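Transferrin binding protein B (Actinobacillus suis, PDB 3PQU) probably binds host transferrin as a surface lipoprotein of the outer membrane, serving as part of a receptor for iron acquisition. Local coordinates at residues P165-W176 with H229-N239. Residues are numbered along the deposited sequence; the frame is centred on the assembly and turned at random.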
loop_
_atom_site.group_PDB
_atom_site.type_symbol
_atom_site.label_atom_id
_atom_site.label_comp_id
_atom_site.label_asym_id
_atom_site.label_seq_id
_atom_site.Cartn_x
_atom_site.Cartn_y
_atom_site.Cartn_z
ATOM N N PRO A 165 -12.602 -5.736 -7.448
ATOM C CA PRO A 165 -13.810 -6.420 -7.910
ATOM C C PRO A 165 -14.782 -5.441 -8.559
ATOM O O PRO A 165 -14.745 -4.249 -8.268
ATOM C CB PRO A 165 -14.414 -6.985 -6.621
ATOM C CG PRO A 165 -13.268 -7.031 -5.625
ATOM C CD PRO A 165 -12.429 -5.834 -5.987
ATOM N N LYS A 166 -15.620 -5.954 -9.451
ATOM C CA LYS A 166 -16.702 -5.186 -10.053
ATOM C C LYS A 166 -17.959 -5.404 -9.213
ATOM O O LYS A 166 -18.127 -6.466 -8.614
ATOM C CB LYS A 166 -16.961 -5.688 -11.477
ATOM C CG LYS A 166 -15.749 -5.654 -12.386
ATOM C CD LYS A 166 -15.498 -4.254 -12.892
ATOM C CE LYS A 166 -16.651 -3.767 -13.752
ATOM N NZ LYS A 166 -16.492 -2.336 -14.133
ATOM N N GLY A 167 -18.846 -4.413 -9.174
ATOM C CA GLY A 167 -20.095 -4.561 -8.446
ATOM C C GLY A 167 -20.445 -3.417 -7.516
ATOM O O GLY A 167 -19.599 -2.579 -7.196
ATOM N N ASN A 168 -21.701 -3.388 -7.082
ATOM C CA ASN A 168 -22.225 -2.322 -6.228
ATOM C C ASN A 168 -22.193 -2.668 -4.745
ATOM O O ASN A 168 -22.417 -1.800 -3.900
ATOM C CB ASN A 168 -23.670 -1.977 -6.613
ATOM C CG ASN A 168 -23.765 -1.238 -7.937
ATOM O OD1 ASN A 168 -24.575 -1.585 -8.798
ATOM N ND2 ASN A 168 -22.938 -0.213 -8.105
ATOM N N LYS A 169 -21.950 -3.934 -4.419
ATOM C CA LYS A 169 -21.905 -4.303 -3.014
ATOM C C LYS A 169 -21.087 -5.553 -2.764
ATOM O O LYS A 169 -21.531 -6.666 -3.040
ATOM C CB LYS A 169 -23.320 -4.474 -2.458
ATOM C CG LYS A 169 -23.372 -4.789 -0.967
ATOM C CD LYS A 169 -24.812 -4.949 -0.489
ATOM C CE LYS A 169 -24.884 -5.104 1.023
ATOM N NZ LYS A 169 -26.286 -5.043 1.526
ATOM N N VAL A 170 -19.882 -5.364 -2.245
ATOM C CA VAL A 170 -19.061 -6.485 -1.802
ATOM C C VAL A 170 -18.856 -6.343 -0.299
ATOM O O VAL A 170 -18.404 -5.293 0.170
ATOM C CB VAL A 170 -17.696 -6.511 -2.514
ATOM C CG1 VAL A 170 -16.853 -7.691 -2.009
ATOM C CG2 VAL A 170 -17.886 -6.586 -4.038
ATOM N N THR A 171 -19.193 -7.391 0.449
ATOM C CA THR A 171 -19.122 -7.365 1.912
ATOM C C THR A 171 -17.798 -7.920 2.419
ATOM O O THR A 171 -17.348 -8.962 1.943
ATOM C CB THR A 171 -20.278 -8.174 2.550
ATOM O OG1 THR A 171 -21.505 -7.502 2.285
ATOM C CG2 THR A 171 -20.101 -8.279 4.078
ATOM N N TYR A 172 -17.171 -7.205 3.356
ATOM C CA TYR A 172 -15.957 -7.657 4.044
ATOM C C TYR A 172 -16.295 -7.749 5.512
ATOM O O TYR A 172 -17.001 -6.879 6.029
ATOM C CB TYR A 172 -14.799 -6.648 3.902
ATOM C CG TYR A 172 -14.249 -6.515 2.497
ATOM C CD1 TYR A 172 -13.007 -7.037 2.156
ATOM C CD2 TYR A 172 -14.982 -5.883 1.509
ATOM C CE1 TYR A 172 -12.511 -6.919 0.856
ATOM C CE2 TYR A 172 -14.497 -5.763 0.215
ATOM C CZ TYR A 172 -13.274 -6.280 -0.108
ATOM O OH TYR A 172 -12.828 -6.152 -1.407
ATOM N N LYS A 173 -15.784 -8.777 6.186
ATOM C CA LYS A 173 -15.991 -8.929 7.628
ATOM C C LYS A 173 -14.672 -9.141 8.352
ATOM O O LYS A 173 -13.764 -9.791 7.825
ATOM C CB LYS A 173 -16.920 -10.108 7.915
ATOM C CG LYS A 173 -18.323 -9.974 7.357
ATOM C CD LYS A 173 -19.174 -11.195 7.735
ATOM C CE LYS A 173 -20.657 -10.870 7.644
ATOM N NZ LYS A 173 -21.496 -12.039 8.051
ATOM N N GLY A 174 -14.570 -8.611 9.567
ATOM C CA GLY A 174 -13.331 -8.706 10.328
ATOM C C GLY A 174 -13.415 -8.114 11.733
ATOM O O GLY A 174 -14.412 -8.250 12.438
ATOM N N THR A 175 -12.357 -7.430 12.135
ATOM C CA THR A 175 -12.269 -6.907 13.485
ATOM C C THR A 175 -11.928 -5.424 13.460
ATOM O O THR A 175 -11.720 -4.835 12.396
ATOM C CB THR A 175 -11.140 -7.612 14.277
ATOM O OG1 THR A 175 -9.898 -7.431 13.588
ATOM C CG2 THR A 175 -11.428 -9.116 14.441
ATOM N N TRP A 176 -11.896 -4.828 14.647
ATOM C CA TRP A 176 -11.259 -3.530 14.841
ATOM C C TRP A 176 -10.614 -3.556 16.213
ATOM O O TRP A 176 -10.901 -4.447 17.009
ATOM C CB TRP A 176 -12.249 -2.351 14.676
ATOM C CG TRP A 176 -13.384 -2.311 15.665
ATOM C CD1 TRP A 176 -14.438 -3.207 15.771
ATOM C CD2 TRP A 176 -13.623 -1.301 16.651
ATOM N NE1 TRP A 176 -15.296 -2.808 16.778
ATOM C CE2 TRP A 176 -14.820 -1.644 17.328
ATOM C CE3 TRP A 176 -12.958 -0.118 17.006
ATOM C CZ2 TRP A 176 -15.341 -0.866 18.362
ATOM C CZ3 TRP A 176 -13.482 0.661 18.030
ATOM C CH2 TRP A 176 -14.663 0.279 18.698
ATOM N N HIS A 229 -14.367 -7.318 19.234
ATOM C CA HIS A 229 -14.677 -6.129 18.453
ATOM C C HIS A 229 -14.739 -6.483 16.970
ATOM O O HIS A 229 -13.712 -6.734 16.315
ATOM C CB HIS A 229 -13.646 -5.025 18.713
ATOM C CG HIS A 229 -13.447 -4.733 20.169
ATOM N ND1 HIS A 229 -12.457 -5.331 20.923
ATOM C CD2 HIS A 229 -14.133 -3.926 21.015
ATOM C CE1 HIS A 229 -12.543 -4.905 22.174
ATOM N NE2 HIS A 229 -13.555 -4.058 22.257
ATOM N N SER A 230 -15.956 -6.498 16.441
ATOM C CA SER A 230 -16.169 -6.969 15.078
ATOM C C SER A 230 -16.450 -5.806 14.134
ATOM O O SER A 230 -16.963 -4.752 14.531
ATOM C CB SER A 230 -17.314 -7.999 15.038
ATOM O OG SER A 230 -18.525 -7.405 15.471
ATOM N N SER A 231 -16.099 -6.003 12.868
ATOM C CA SER A 231 -16.308 -4.975 11.869
ATOM C C SER A 231 -17.028 -5.570 10.672
ATOM O O SER A 231 -16.865 -6.754 10.353
ATOM C CB SER A 231 -14.969 -4.363 11.437
ATOM O OG SER A 231 -14.163 -5.290 10.732
ATOM N N GLU A 232 -17.820 -4.748 10.002
ATOM C CA GLU A 232 -18.406 -5.157 8.738
ATOM C C GLU A 232 -18.420 -3.986 7.765
ATOM O O GLU A 232 -18.718 -2.854 8.152
ATOM C CB GLU A 232 -19.813 -5.721 8.936
ATOM C CG GLU A 232 -20.362 -6.339 7.646
ATOM C CD GLU A 232 -21.646 -7.136 7.849
ATOM O OE1 GLU A 232 -21.878 -7.647 8.970
ATOM O OE2 GLU A 232 -22.416 -7.255 6.870
ATOM N N PHE A 233 -18.060 -4.253 6.513
ATOM C CA PHE A 233 -18.087 -3.220 5.476
ATOM C C PHE A 233 -18.861 -3.638 4.221
ATOM O O PHE A 233 -18.854 -4.808 3.833
ATOM C CB PHE A 233 -16.668 -2.829 5.074
ATOM C CG PHE A 233 -15.815 -2.376 6.223
ATOM C CD1 PHE A 233 -15.713 -1.032 6.533
ATOM C CD2 PHE A 233 -15.114 -3.300 6.996
ATOM C CE1 PHE A 233 -14.920 -0.595 7.599
ATOM C CE2 PHE A 233 -14.325 -2.880 8.058
ATOM C CZ PHE A 233 -14.227 -1.517 8.362
ATOM N N ALA A 234 -19.517 -2.670 3.588
ATOM C CA ALA A 234 -20.195 -2.893 2.317
ATOM C C ALA A 234 -19.510 -1.999 1.286
ATOM O O ALA A 234 -19.616 -0.780 1.359
ATOM C CB ALA A 234 -21.689 -2.553 2.435
ATOM N N VAL A 235 -18.778 -2.593 0.347
ATOM C CA VAL A 235 -18.002 -1.793 -0.595
ATOM C C VAL A 235 -18.699 -1.694 -1.950
ATOM O O VAL A 235 -19.016 -2.713 -2.567
ATOM C CB VAL A 235 -16.576 -2.353 -0.802
ATOM C CG1 VAL A 235 -15.820 -1.493 -1.820
ATOM C CG2 VAL A 235 -15.820 -2.431 0.524
ATOM N N ASP A 236 -18.930 -0.471 -2.417
ATOM C CA ASP A 236 -19.541 -0.250 -3.732
ATOM C C ASP A 236 -18.420 0.122 -4.696
ATOM O O ASP A 236 -18.109 1.303 -4.890
ATOM C CB ASP A 236 -20.583 0.872 -3.642
ATOM C CG ASP A 236 -21.298 1.151 -4.979
ATOM O OD1 ASP A 236 -20.828 0.734 -6.066
ATOM O OD2 ASP A 236 -22.336 1.838 -4.935
ATOM N N PHE A 237 -17.792 -0.886 -5.284
ATOM C CA PHE A 237 -16.615 -0.640 -6.109
ATOM C C PHE A 237 -16.959 0.172 -7.358
ATOM O O PHE A 237 -16.196 1.050 -7.767
ATOM C CB PHE A 237 -15.919 -1.956 -6.483
ATOM C CG PHE A 237 -15.106 -2.562 -5.353
ATOM C CD1 PHE A 237 -13.870 -2.019 -4.988
ATOM C CD2 PHE A 237 -15.567 -3.684 -4.672
ATOM C CE1 PHE A 237 -13.119 -2.577 -3.947
ATOM C CE2 PHE A 237 -14.828 -4.257 -3.637
ATOM C CZ PHE A 237 -13.592 -3.699 -3.269
ATOM N N ASP A 238 -18.111 -0.108 -7.957
ATOM C CA ASP A 238 -18.526 0.621 -9.161
ATOM C C ASP A 238 -18.696 2.135 -8.933
ATOM O O ASP A 238 -18.424 2.929 -9.830
ATOM C CB ASP A 238 -19.795 0.001 -9.760
ATOM C CG ASP A 238 -19.551 -1.390 -10.334
ATOM O OD1 ASP A 238 -18.379 -1.834 -10.367
ATOM O OD2 ASP A 238 -20.533 -2.040 -10.753
ATOM N N ASN A 239 -19.127 2.533 -7.736
ATOM C CA ASN A 239 -19.268 3.952 -7.405
ATOM C C ASN A 239 -18.105 4.497 -6.552
ATOM O O ASN A 239 -18.132 5.642 -6.092
ATOM C CB ASN A 239 -20.627 4.228 -6.742
ATOM C CG ASN A 239 -21.783 4.178 -7.741
ATOM O OD1 ASN A 239 -21.667 4.671 -8.863
ATOM N ND2 ASN A 239 -22.897 3.577 -7.338
HETATM O O HOH W 1 -15.903 -1.040 -11.208
HETATM O O HOH W 2 -22.842 -1.209 -11.536
HETATM O O HOH W 3 -22.490 -5.841 4.302
#
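Val170, Tyr172 and Gly174 pair with Val235, Phe233 and Ser231 through six backbone hydrogen bonds, joining strands 170-176 and 229-236 as antiparallel neighbours in the N-lobe beta barrel. The tight side is the face carrying Tyr172, Phe233 and Val235, which packs inward against strands 260-271 and 318-326. There Phe237, just past the strand end, is sandwiched: Val235 CG1 sits over the centre of one ring face, while Pro165 CD makes a CH-pi contact with the other, 3.7 Å from the ring centroid. Val170 CG2 and the Tyr172 hydroxyl meet the edge of the same ring, and that hydroxyl also bonds to the carbonyl of Ala304. At the far end Trp176 CG lies between its backbone N and carbonyl carbon (chi1 62°), which turns one face of the indole toward His229; His229 CB sits over that face of the five-membered ring, toward the rim, and the imidazole follows edge-to-face.

The opposite face is looser. Lys173 and Glu232 run side by side, yet NZ and OE1 stay 4.5 Å apart, too far for a salt bridge, and a water links Thr171 OG1 to Glu232 OE2. Beyond the paired strands, where the loops 166-169 and 237-239 meet near solvent, Gly167 N donates to Asp238 OD1 (2.9 Å). Asp236 OD1 is gripped from opposite faces of its carboxylate: Asn239 N closes an Asx motif, and Asn168 ND2 approaches at 3.1 Å with an almost straight N-H...O angle of 172°.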